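Local coordinates for protein putative uronate isomerase (Thermotoga maritima, PDB 4NAR) that is of unestablished activity but may act as a lactate racemase or a related isomerase, at residues Arg269-Trp283 with Gly302-Ser316. Residues are numbered along the deposited sequence; the frame is centred on the assembly and turned at random.
Sequences RRAVQVIGEEYDEVW and GQIIIYAPHIKRFHS. With SO4 (sulfate ion), chain B.
Arg313 grips Glu281 side-on, its NE 2.7 Å and its NH2 2.9 Å from the single carboxylate oxygen OE1. NE meets that oxygen nearly in line with its C-O bond, whereas NH2 comes from above the carboxylate plane, and the two flat groups stand 78° apart. NH2 also reaches Asp280 OD2 at 3.1 Å, again from above the carboxylate, closing a salt-bridge network in which OD2 has a second cationic partner, Arg74. With CG wedged between its own backbone N and carbonyl carbon (chi1 82°) and the chain extended to NE, Arg313 brings its guanidinium under Asp280 O, which sits over the centre of one face. With an alanine here both guanidinium donors are gone, and Glu281 OE1 is likely to be left without its charge partner and Asp280 to rely on Arg74. Just beyond, Val282 N and Trp283 N, opening the helix that follows Glu281 at the N-cap position, bond to the carbonyls of Arg313 and Phe314. His315 presents its edge to the face of Trp283 in a T-shaped stack, CD2 lying 3.3 Å from Trp283 CD2, while Trp283 NE1 donates to O4 of a sulfate at 3.0 Å. Upstream, strands 270-274 and 302-308 pair in parallel through alternating backbone bonds such as Ala271 N to Gln303 O and Ile305 N to Ala271 O; His310 NE2 bonds weakly to Gly276 O and Tyr279 O. Val272 CG1 packs on Tyr307 CB at 3.7 Å on one sheet face; Ile275 CG1 meets Ile306 CG2, and Val282 CG2 touches Phe314 CD1. Two neighbouring strands thus continue into segments joined by salt bridges, backbone bonds and an aromatic pair, beside a sulfate, probably from the crystallisation liquor, also bound by Thr72, His180 and Asn348, which may mark an anion-accepting pocket.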
ATOM      1  N   ARG A 269      26.386   4.118   1.185  1.00 40.25           N
ATOM      2  CA  ARG A 269      26.881   3.392   2.350  1.00 38.99           C
ATOM      3  C   ARG A 269      25.950   3.638   3.544  1.00 34.23           C
ATOM      4  O   ARG A 269      25.817   2.798   4.438  1.00 37.69           O
ATOM      5  CB  ARG A 269      28.338   3.765   2.658  1.00 45.50           C
ATOM      6  CG  ARG A 269      28.600   4.118   4.124  1.00 64.63           C
ATOM      7  CD  ARG A 269      29.953   3.610   4.630  1.00 74.88           C
ATOM      8  NE  ARG A 269      30.078   2.148   4.560  1.00 84.76           N
ATOM      9  CZ  ARG A 269      29.493   1.283   5.396  1.00 80.73           C
ATOM     10  NH1 ARG A 269      28.704   1.709   6.385  1.00 72.54           N
ATOM     11  NH2 ARG A 269      29.692  -0.022   5.233  1.00 81.21           N
ATOM     12  N   ARG A 270      25.280   4.784   3.529  1.00 30.12           N
ATOM     13  CA  ARG A 270      24.344   5.150   4.590  1.00 29.81           C
ATOM     14  C   ARG A 270      23.142   5.874   3.991  1.00 35.06           C
ATOM     15  O   ARG A 270      23.295   6.810   3.197  1.00 34.12           O
ATOM     16  CB  ARG A 270      25.018   6.059   5.628  1.00 34.03           C
ATOM     17  CG  ARG A 270      25.562   5.338   6.853  1.00 44.07           C
ATOM     18  CD  ARG A 270      26.964   5.822   7.250  1.00 45.80           C
ATOM     19  NE  ARG A 270      27.026   7.263   7.491  1.00 46.86           N
ATOM     20  CZ  ARG A 270      26.870   7.838   8.682  1.00 41.58           C
ATOM     21  NH1 ARG A 270      26.626   7.099   9.760  1.00 48.19           N
ATOM     22  NH2 ARG A 270      26.947   9.158   8.795  1.00 32.49           N
ATOM     23  N   ALA A 271      21.948   5.433   4.369  1.00 32.68           N
ATOM     24  CA  ALA A 271      20.717   6.124   3.993  1.00 28.97           C
ATOM     25  C   ALA A 271      19.836   6.245   5.225  1.00 26.30           C
ATOM     26  O   ALA A 271      19.524   5.235   5.878  1.00 28.73           O
ATOM     27  CB  ALA A 271      19.984   5.369   2.878  1.00 23.06           C
ATOM     28  N   VAL A 272      19.457   7.474   5.567  1.00 26.87           N
ATOM     29  CA  VAL A 272      18.485   7.679   6.634  1.00 22.04           C
ATOM     30  C   VAL A 272      17.135   7.986   6.003  1.00 21.83           C
ATOM     31  O   VAL A 272      16.971   9.017   5.336  1.00 17.99           O
ATOM     32  CB  VAL A 272      18.873   8.826   7.594  1.00 25.34           C
ATOM     33  CG1 VAL A 272      17.756   9.087   8.605  1.00 20.70           C
ATOM     34  CG2 VAL A 272      20.179   8.508   8.320  1.00 30.11           C
ATOM     35  N   GLN A 273      16.183   7.076   6.196  1.00 19.75           N
ATOM     36  CA  GLN A 273      14.819   7.293   5.741  1.00 22.19           C
ATOM     37  C   GLN A 273      14.043   8.068   6.813  1.00 23.17           C
ATOM     38  O   GLN A 273      13.704   7.530   7.870  1.00 25.71           O
ATOM     39  CB  GLN A 273      14.149   5.955   5.406  1.00 19.78           C
ATOM     40  CG  GLN A 273      14.656   5.336   4.099  1.00 23.44           C
ATOM     41  CD  GLN A 273      14.024   5.958   2.852  1.00 26.74           C
ATOM     42  OE1 GLN A 273      13.540   7.099   2.874  1.00 26.31           O
ATOM     43  NE2 GLN A 273      14.038   5.206   1.748  1.00 22.64           N
ATOM     44  N   VAL A 274      13.779   9.339   6.540  1.00 29.30           N
ATOM     45  CA  VAL A 274      13.136  10.211   7.523  1.00 29.17           C
ATOM     46  C   VAL A 274      11.602  10.037   7.486  1.00 29.30           C
ATOM     47  O   VAL A 274      10.924  10.622   6.645  1.00 24.61           O
ATOM     48  CB  VAL A 274      13.538  11.678   7.266  1.00 29.53           C
ATOM     49  CG1 VAL A 274      12.881  12.619   8.271  1.00 16.74           C
ATOM     50  CG2 VAL A 274      15.066  11.806   7.262  1.00 20.58           C
ATOM     51  N   ILE A 275      11.063   9.226   8.398  1.00 31.65           N
ATOM     52  CA  ILE A 275       9.670   8.772   8.298  1.00 25.42           C
ATOM     53  C   ILE A 275       8.661   9.725   8.946  1.00 25.95           C
ATOM     54  O   ILE A 275       8.835  10.143  10.100  1.00 26.59           O
ATOM     55  CB  ILE A 275       9.473   7.352   8.926  1.00 28.55           C
ATOM     56  CG1 ILE A 275      10.479   6.348   8.362  1.00 21.58           C
ATOM     57  CG2 ILE A 275       8.044   6.853   8.719  1.00 19.09           C
ATOM     58  CD1 ILE A 275      10.510   6.302   6.852  1.00 26.38           C
ATOM     59  N   GLY A 276       7.591  10.041   8.218  1.00 27.78           N
ATOM     60  CA  GLY A 276       6.538  10.903   8.737  1.00 22.55           C
ATOM     61  C   GLY A 276       5.559  10.214   9.684  1.00 23.57           C
ATOM     62  O   GLY A 276       5.526   8.979   9.770  1.00 20.42           O
ATOM     63  N   GLU A 277       4.764  11.030  10.381  1.00 22.50           N
ATOM     64  CA  GLU A 277       3.723  10.596  11.309  1.00 24.06           C
ATOM     65  C   GLU A 277       2.764   9.556  10.697  1.00 27.36           C
ATOM     66  O   GLU A 277       2.201   8.725  11.418  1.00 32.42           O
ATOM     67  CB  GLU A 277       2.926  11.836  11.766  1.00 43.81           C
ATOM     68  CG  GLU A 277       2.166  11.699  13.106  1.00 71.95           C
ATOM     69  CD  GLU A 277       0.642  11.862  12.979  1.00 87.09           C
ATOM     70  OE1 GLU A 277      -0.087  10.861  13.195  1.00 91.31           O
ATOM     71  OE2 GLU A 277       0.173  12.990  12.686  1.00 90.34           O
ATOM     72  N   GLU A 278       2.575   9.614   9.376  1.00 20.17           N
ATOM     73  CA  GLU A 278       1.605   8.762   8.683  1.00 24.21           C
ATOM     74  C   GLU A 278       1.961   7.267   8.758  1.00 29.64           C
ATOM     75  O   GLU A 278       1.078   6.405   8.701  1.00 25.29           O
ATOM     76  CB  GLU A 278       1.449   9.187   7.216  1.00 21.38           C
ATOM     77  CG  GLU A 278       2.691   8.945   6.361  1.00 28.61           C
ATOM     78  CD  GLU A 278       3.587  10.176   6.267  1.00 38.62           C
ATOM     79  OE1 GLU A 278       3.450  11.102   7.112  1.00 33.07           O
ATOM     80  OE2 GLU A 278       4.431  10.217   5.336  1.00 41.29           O
ATOM     81  N   TYR A 279       3.250   6.960   8.869  1.00 30.94           N
ATOM     82  CA  TYR A 279       3.662   5.574   9.036  1.00 26.49           C
ATOM     83  C   TYR A 279       3.735   5.232  10.527  1.00 30.56           C
ATOM     84  O   TYR A 279       4.616   5.674  11.252  1.00 34.30           O
ATOM     85  CB  TYR A 279       4.966   5.286   8.301  1.00 22.11           C
ATOM     86  CG  TYR A 279       4.855   5.473   6.797  1.00 29.63           C
ATOM     87  CD1 TYR A 279       3.681   5.156   6.116  1.00 31.20           C
ATOM     88  CD2 TYR A 279       5.926   5.972   6.056  1.00 32.60           C
ATOM     89  CE1 TYR A 279       3.578   5.327   4.736  1.00 28.98           C
ATOM     90  CE2 TYR A 279       5.839   6.144   4.676  1.00 34.79           C
ATOM     91  CZ  TYR A 279       4.658   5.823   4.022  1.00 35.32           C
ATOM     92  OH  TYR A 279       4.561   5.991   2.656  1.00 34.09           O
ATOM     93  N   ASP A 280       2.780   4.418  10.951  1.00 38.39           N
ATOM     94  CA  ASP A 280       2.407   4.252  12.349  1.00 36.19           C
ATOM     95  C   ASP A 280       3.242   3.184  13.064  1.00 28.96           C
ATOM     96  O   ASP A 280       3.296   3.111  14.300  1.00 24.14           O
ATOM     97  CB  ASP A 280       0.934   3.814  12.367  1.00 35.49           C
ATOM     98  CG  ASP A 280       0.099   4.666  13.258  1.00 40.78           C
ATOM     99  OD1 ASP A 280       0.665   5.632  13.798  1.00 52.76           O
ATOM    100  OD2 ASP A 280      -1.112   4.389  13.427  1.00 47.14           O
ATOM    101  N   GLU A 281       3.862   2.330  12.263  1.00 22.10           N
ATOM    102  CA  GLU A 281       4.409   1.089  12.770  1.00 26.43           C
ATOM    103  C   GLU A 281       5.340   0.572  11.701  1.00 23.84           C
ATOM    104  O   GLU A 281       5.346   1.094  10.571  1.00 18.23           O
ATOM    105  CB  GLU A 281       3.277   0.089  12.994  1.00 34.17           C
ATOM    106  CG  GLU A 281       2.556  -0.262  11.705  1.00 41.52           C
ATOM    107  CD  GLU A 281       1.092  -0.648  11.904  1.00 52.61           C
ATOM    108  OE1 GLU A 281       0.585  -0.556  13.047  1.00 52.23           O
ATOM    109  OE2 GLU A 281       0.441  -1.036  10.900  1.00 64.08           O
ATOM    110  N   VAL A 282       6.123  -0.447  12.048  1.00 22.53           N
ATOM    111  CA  VAL A 282       7.141  -0.972  11.133  1.00 21.95           C
ATOM    112  C   VAL A 282       6.533  -1.470   9.810  1.00 26.18           C
ATOM    113  O   VAL A 282       7.127  -1.294   8.731  1.00 29.76           O
ATOM    114  CB  VAL A 282       7.983  -2.068  11.804  1.00 23.49           C
ATOM    115  CG1 VAL A 282       9.052  -2.571  10.856  1.00 19.70           C
ATOM    116  CG2 VAL A 282       8.624  -1.515  13.092  1.00 27.94           C
ATOM    117  N   TRP A 283       5.336  -2.052   9.902  1.00 22.67           N
ATOM    118  CA  TRP A 283       4.601  -2.526   8.731  1.00 23.04           C
ATOM    119  C   TRP A 283       4.602  -1.498   7.605  1.00 14.81           C
ATOM    120  O   TRP A 283       4.828  -1.852   6.456  1.00 23.65           O
ATOM    121  CB  TRP A 283       3.156  -2.865   9.096  1.00 22.80           C
ATOM    122  CG  TRP A 283       2.454  -3.763   8.096  1.00 23.08           C
ATOM    123  CD1 TRP A 283       1.507  -3.399   7.168  1.00 22.94           C
ATOM    124  CD2 TRP A 283       2.626  -5.179   7.955  1.00 19.71           C
ATOM    125  NE1 TRP A 283       1.084  -4.508   6.463  1.00 16.93           N
ATOM    126  CE2 TRP A 283       1.755  -5.612   6.926  1.00 20.92           C
ATOM    127  CE3 TRP A 283       3.424  -6.129   8.613  1.00 14.95           C
ATOM    128  CZ2 TRP A 283       1.671  -6.963   6.530  1.00 25.61           C
ATOM    129  CZ3 TRP A 283       3.336  -7.462   8.227  1.00 14.76           C
ATOM    130  CH2 TRP A 283       2.474  -7.866   7.185  1.00 22.47           C
ATOM    131  N   GLY A 302      25.990  -1.710   3.374  1.00 29.95           N
ATOM    132  CA  GLY A 302      25.362  -0.413   3.547  1.00 24.95           C
ATOM    133  C   GLY A 302      24.326  -0.437   4.654  1.00 26.54           C
ATOM    134  O   GLY A 302      23.764  -1.488   4.984  1.00 34.07           O
ATOM    135  N   GLN A 303      24.070   0.726   5.232  1.00 22.66           N
ATOM    136  CA  GLN A 303      23.113   0.828   6.316  1.00 27.83           C
ATOM    137  C   GLN A 303      21.866   1.569   5.875  1.00 29.89           C
ATOM    138  O   GLN A 303      21.950   2.713   5.394  1.00 24.16           O
ATOM    139  CB  GLN A 303      23.712   1.583   7.493  1.00 29.56           C
ATOM    140  CG  GLN A 303      24.804   0.844   8.239  1.00 36.91           C
ATOM    141  CD  GLN A 303      25.475   1.737   9.266  1.00 34.29           C
ATOM    142  OE1 GLN A 303      25.889   2.856   8.952  1.00 45.97           O
ATOM    143  NE2 GLN A 303      25.569   1.258  10.501  1.00 29.01           N
ATOM    144  N   ILE A 304      20.715   0.915   6.044  1.00 23.58           N
ATOM    145  CA  ILE A 304      19.443   1.614   5.981  1.00 20.73           C
ATOM    146  C   ILE A 304      18.947   1.886   7.403  1.00 19.91           C
ATOM    147  O   ILE A 304      18.745   0.951   8.192  1.00 19.45           O
ATOM    148  CB  ILE A 304      18.383   0.828   5.205  1.00 19.35           C
ATOM    149  CG1 ILE A 304      18.921   0.446   3.831  1.00 24.91           C
ATOM    150  CG2 ILE A 304      17.125   1.672   5.056  1.00 19.83           C
ATOM    151  CD1 ILE A 304      17.893  -0.200   2.931  1.00 20.66           C
ATOM    152  N   ILE A 305      18.765   3.166   7.716  1.00 16.55           N
ATOM    153  CA  ILE A 305      18.290   3.602   9.019  1.00 20.04           C
ATOM    154  C   ILE A 305      16.891   4.185   8.906  1.00 22.94           C
ATOM    155  O   ILE A 305      16.680   5.241   8.292  1.00 28.75           O
ATOM    156  CB  ILE A 305      19.226   4.674   9.619  1.00 25.02           C
ATOM    157  CG1 ILE A 305      20.615   4.083   9.855  1.00 24.78           C
ATOM    158  CG2 ILE A 305      18.640   5.250  10.906  1.00 20.57           C
ATOM    159  CD1 ILE A 305      21.730   5.113   9.769  1.00 21.64           C
ATOM    160  N   ILE A 306      15.934   3.503   9.516  1.00 24.11           N
ATOM    161  CA  ILE A 306      14.554   3.939   9.500  1.00 23.88           C
ATOM    162  C   ILE A 306      14.333   4.847  10.709  1.00 22.08           C
ATOM    163  O   ILE A 306      14.151   4.388  11.851  1.00 21.05           O
ATOM    164  CB  ILE A 306      13.618   2.718   9.515  1.00 27.62           C
ATOM    165  CG1 ILE A 306      13.788   1.949   8.204  1.00 30.27           C
ATOM    166  CG2 ILE A 306      12.153   3.136   9.730  1.00 17.45           C
ATOM    167  CD1 ILE A 306      13.578   0.463   8.358  1.00 44.94           C
ATOM    168  N   TYR A 307      14.377   6.149  10.460  1.00 22.78           N
ATOM    169  CA  TYR A 307      14.316   7.104  11.549  1.00 22.09           C
ATOM    170  C   TYR A 307      12.863   7.510  11.759  1.00 24.72           C
ATOM    171  O   TYR A 307      12.258   8.165  10.900  1.00 23.56           O
ATOM    172  CB  TYR A 307      15.230   8.295  11.242  1.00 23.91           C
ATOM    173  CG  TYR A 307      15.140   9.460  12.203  1.00 24.77           C
ATOM    174  CD1 TYR A 307      15.286   9.290  13.585  1.00 28.04           C
ATOM    175  CD2 TYR A 307      14.946  10.745  11.721  1.00 25.38           C
ATOM    176  CE1 TYR A 307      15.213  10.396  14.465  1.00 31.57           C
ATOM    177  CE2 TYR A 307      14.877  11.842  12.574  1.00 28.89           C
ATOM    178  CZ  TYR A 307      15.007  11.672  13.938  1.00 32.18           C
ATOM    179  OH  TYR A 307      14.934  12.792  14.741  1.00 24.96           O
ATOM    180  N   ALA A 308      12.311   7.080  12.897  1.00 26.43           N
ATOM    181  CA  ALA A 308      10.901   7.240  13.219  1.00 22.27           C
ATOM    182  C   ALA A 308      10.710   7.157  14.732  1.00 29.05           C
ATOM    183  O   ALA A 308      10.227   6.135  15.251  1.00 35.36           O
ATOM    184  CB  ALA A 308      10.088   6.167  12.518  1.00 16.86           C
ATOM    185  N   PRO A 309      11.079   8.238  15.446  1.00 29.08           N
ATOM    186  CA  PRO A 309      11.079   8.270  16.918  1.00 28.29           C
ATOM    187  C   PRO A 309       9.735   7.941  17.555  1.00 37.67           C
ATOM    188  O   PRO A 309       9.694   7.570  18.734  1.00 52.04           O
ATOM    189  CB  PRO A 309      11.452   9.729  17.248  1.00 28.39           C
ATOM    190  CG  PRO A 309      11.149  10.516  15.980  1.00 31.24           C
ATOM    191  CD  PRO A 309      11.459   9.540  14.863  1.00 33.55           C
ATOM    192  N   HIS A 310       8.652   8.098  16.803  1.00 35.31           N
ATOM    193  CA  HIS A 310       7.308   7.936  17.348  1.00 38.72           C
ATOM    194  C   HIS A 310       6.834   6.475  17.339  1.00 33.36           C
ATOM    195  O   HIS A 310       5.902   6.113  18.051  1.00 31.25           O
ATOM    196  CB  HIS A 310       6.327   8.808  16.550  1.00 46.02           C
ATOM    197  CG  HIS A 310       6.435   8.628  15.065  1.00 59.76           C
ATOM    198  ND1 HIS A 310       7.510   9.108  14.326  1.00 58.08           N
ATOM    199  CD2 HIS A 310       5.620   8.018  14.165  1.00 65.77           C
ATOM    200  CE1 HIS A 310       7.339   8.812  13.055  1.00 64.75           C
ATOM    201  NE2 HIS A 310       6.197   8.143  12.924  1.00 62.93           N
ATOM    202  N   ILE A 311       7.466   5.643  16.522  1.00 28.71           N
ATOM    203  CA  ILE A 311       6.993   4.276  16.339  1.00 27.33           C
ATOM    204  C   ILE A 311       7.370   3.386  17.526  1.00 34.36           C
ATOM    205  O   ILE A 311       8.511   3.440  18.022  1.00 35.93           O
ATOM    206  CB  ILE A 311       7.522   3.672  15.021  1.00 24.42           C
ATOM    207  CG1 ILE A 311       6.873   4.381  13.826  1.00 23.61           C
ATOM    208  CG2 ILE A 311       7.261   2.154  14.948  1.00 22.90           C
ATOM    209  CD1 ILE A 311       7.310   3.822  12.482  1.00 17.69           C
ATOM    210  N   LYS A 312       6.412   2.571  17.971  1.00 29.86           N
ATOM    211  CA  LYS A 312       6.638   1.687  19.113  1.00 34.65           C
ATOM    212  C   LYS A 312       6.065   0.271  18.920  1.00 26.30           C
ATOM    213  O   LYS A 312       6.018  -0.518  19.868  1.00 29.29           O
ATOM    214  CB  LYS A 312       6.118   2.340  20.412  1.00 34.14           C
ATOM    215  CG  LYS A 312       4.806   3.102  20.249  1.00 35.91           C
ATOM    216  CD  LYS A 312       4.400   3.832  21.544  1.00 50.39           C
ATOM    217  CE  LYS A 312       2.982   4.437  21.444  1.00 58.04           C
ATOM    218  NZ  LYS A 312       1.983   3.768  22.353  1.00 59.33           N
ATOM    219  N   ARG A 313       5.648  -0.053  17.695  1.00 22.47           N
ATOM    220  CA  ARG A 313       5.105  -1.384  17.398  1.00 26.88           C
ATOM    221  C   ARG A 313       5.417  -1.832  15.958  1.00 22.40           C
ATOM    222  O   ARG A 313       5.818  -1.026  15.113  1.00 25.15           O
ATOM    223  CB  ARG A 313       3.595  -1.406  17.631  1.00 28.20           C
ATOM    224  CG  ARG A 313       2.827  -0.845  16.440  1.00 43.06           C
ATOM    225  CD  ARG A 313       1.444  -0.398  16.853  1.00 51.80           C
ATOM    226  NE  ARG A 313       0.643   0.063  15.718  1.00 52.67           N
ATOM    227  CZ  ARG A 313       0.054   1.260  15.645  1.00 47.72           C
ATOM    228  NH1 ARG A 313       0.195   2.134  16.641  1.00 45.14           N
ATOM    229  NH2 ARG A 313      -0.670   1.585  14.570  1.00 39.47           N
ATOM    230  N   PHE A 314       5.242  -3.121  15.684  1.00 22.24           N
ATOM    231  CA  PHE A 314       5.502  -3.644  14.351  1.00 24.59           C
ATOM    232  C   PHE A 314       4.228  -3.673  13.513  1.00 27.18           C
ATOM    233  O   PHE A 314       4.254  -3.365  12.310  1.00 24.79           O
ATOM    234  CB  PHE A 314       6.126  -5.037  14.428  1.00 24.07           C
ATOM    235  CG  PHE A 314       7.469  -5.049  15.083  1.00 21.34           C
ATOM    236  CD1 PHE A 314       8.629  -4.859  14.324  1.00 21.38           C
ATOM    237  CD2 PHE A 314       7.580  -5.209  16.466  1.00 21.22           C
ATOM    238  CE1 PHE A 314       9.885  -4.839  14.939  1.00 24.91           C
ATOM    239  CE2 PHE A 314       8.827  -5.205  17.091  1.00 21.91           C
ATOM    240  CZ  PHE A 314       9.982  -5.016  16.326  1.00 28.35           C
ATOM    241  N   HIS A 315       3.126  -4.063  14.147  1.00 22.60           N
ATOM    242  CA  HIS A 315       1.817  -4.073  13.492  1.00 27.66           C
ATOM    243  C   HIS A 315       0.799  -3.717  14.566  1.00 25.18           C
ATOM    244  O   HIS A 315       1.061  -3.961  15.747  1.00 21.55           O
ATOM    245  CB  HIS A 315       1.519  -5.459  12.899  1.00 13.03           C
ATOM    246  CG  HIS A 315       0.452  -5.454  11.846  1.00 29.41           C
ATOM    247  ND1 HIS A 315      -0.899  -5.399  12.142  1.00 33.63           N
ATOM    248  CD2 HIS A 315       0.535  -5.506  10.492  1.00 26.55           C
ATOM    249  CE1 HIS A 315      -1.595  -5.414  11.017  1.00 31.89           C
ATOM    250  NE2 HIS A 315      -0.749  -5.482  10.000  1.00 21.72           N
ATOM    251  N   SER A 316      -0.343  -3.138  14.186  1.00 19.77           N
ATOM    252  CA  SER A 316      -1.339  -2.750  15.193  1.00 21.95           C
ATOM    253  C   SER A 316      -2.231  -3.930  15.604  1.00 23.25           C
ATOM    254  O   SER A 316      -2.774  -3.959  16.718  1.00 30.02           O
ATOM    255  CB  SER A 316      -2.178  -1.554  14.729  1.00 21.23           C
ATOM    256  OG  SER A 316      -2.766  -1.790  13.453  1.00 30.13           O
TER
HETATM  257  S   SO4 B 501      -1.526  -5.052   3.698  1.00 31.62           S
HETATM  258  O1  SO4 B 501      -1.609  -5.565   2.320  1.00 33.24           O
HETATM  259  O2  SO4 B 501      -2.713  -4.228   3.978  1.00 33.74           O
HETATM  260  O3  SO4 B 501      -1.444  -6.184   4.631  1.00 28.25           O
HETATM  261  O4  SO4 B 501      -0.309  -4.224   3.840  1.00 36.75           O
HETATM  262  O   HOH W   1      11.553  10.907  11.129  1.00 23.51           O
HETATM  263  O   HOH W   2      -2.105   0.626  11.037  1.00 26.12           O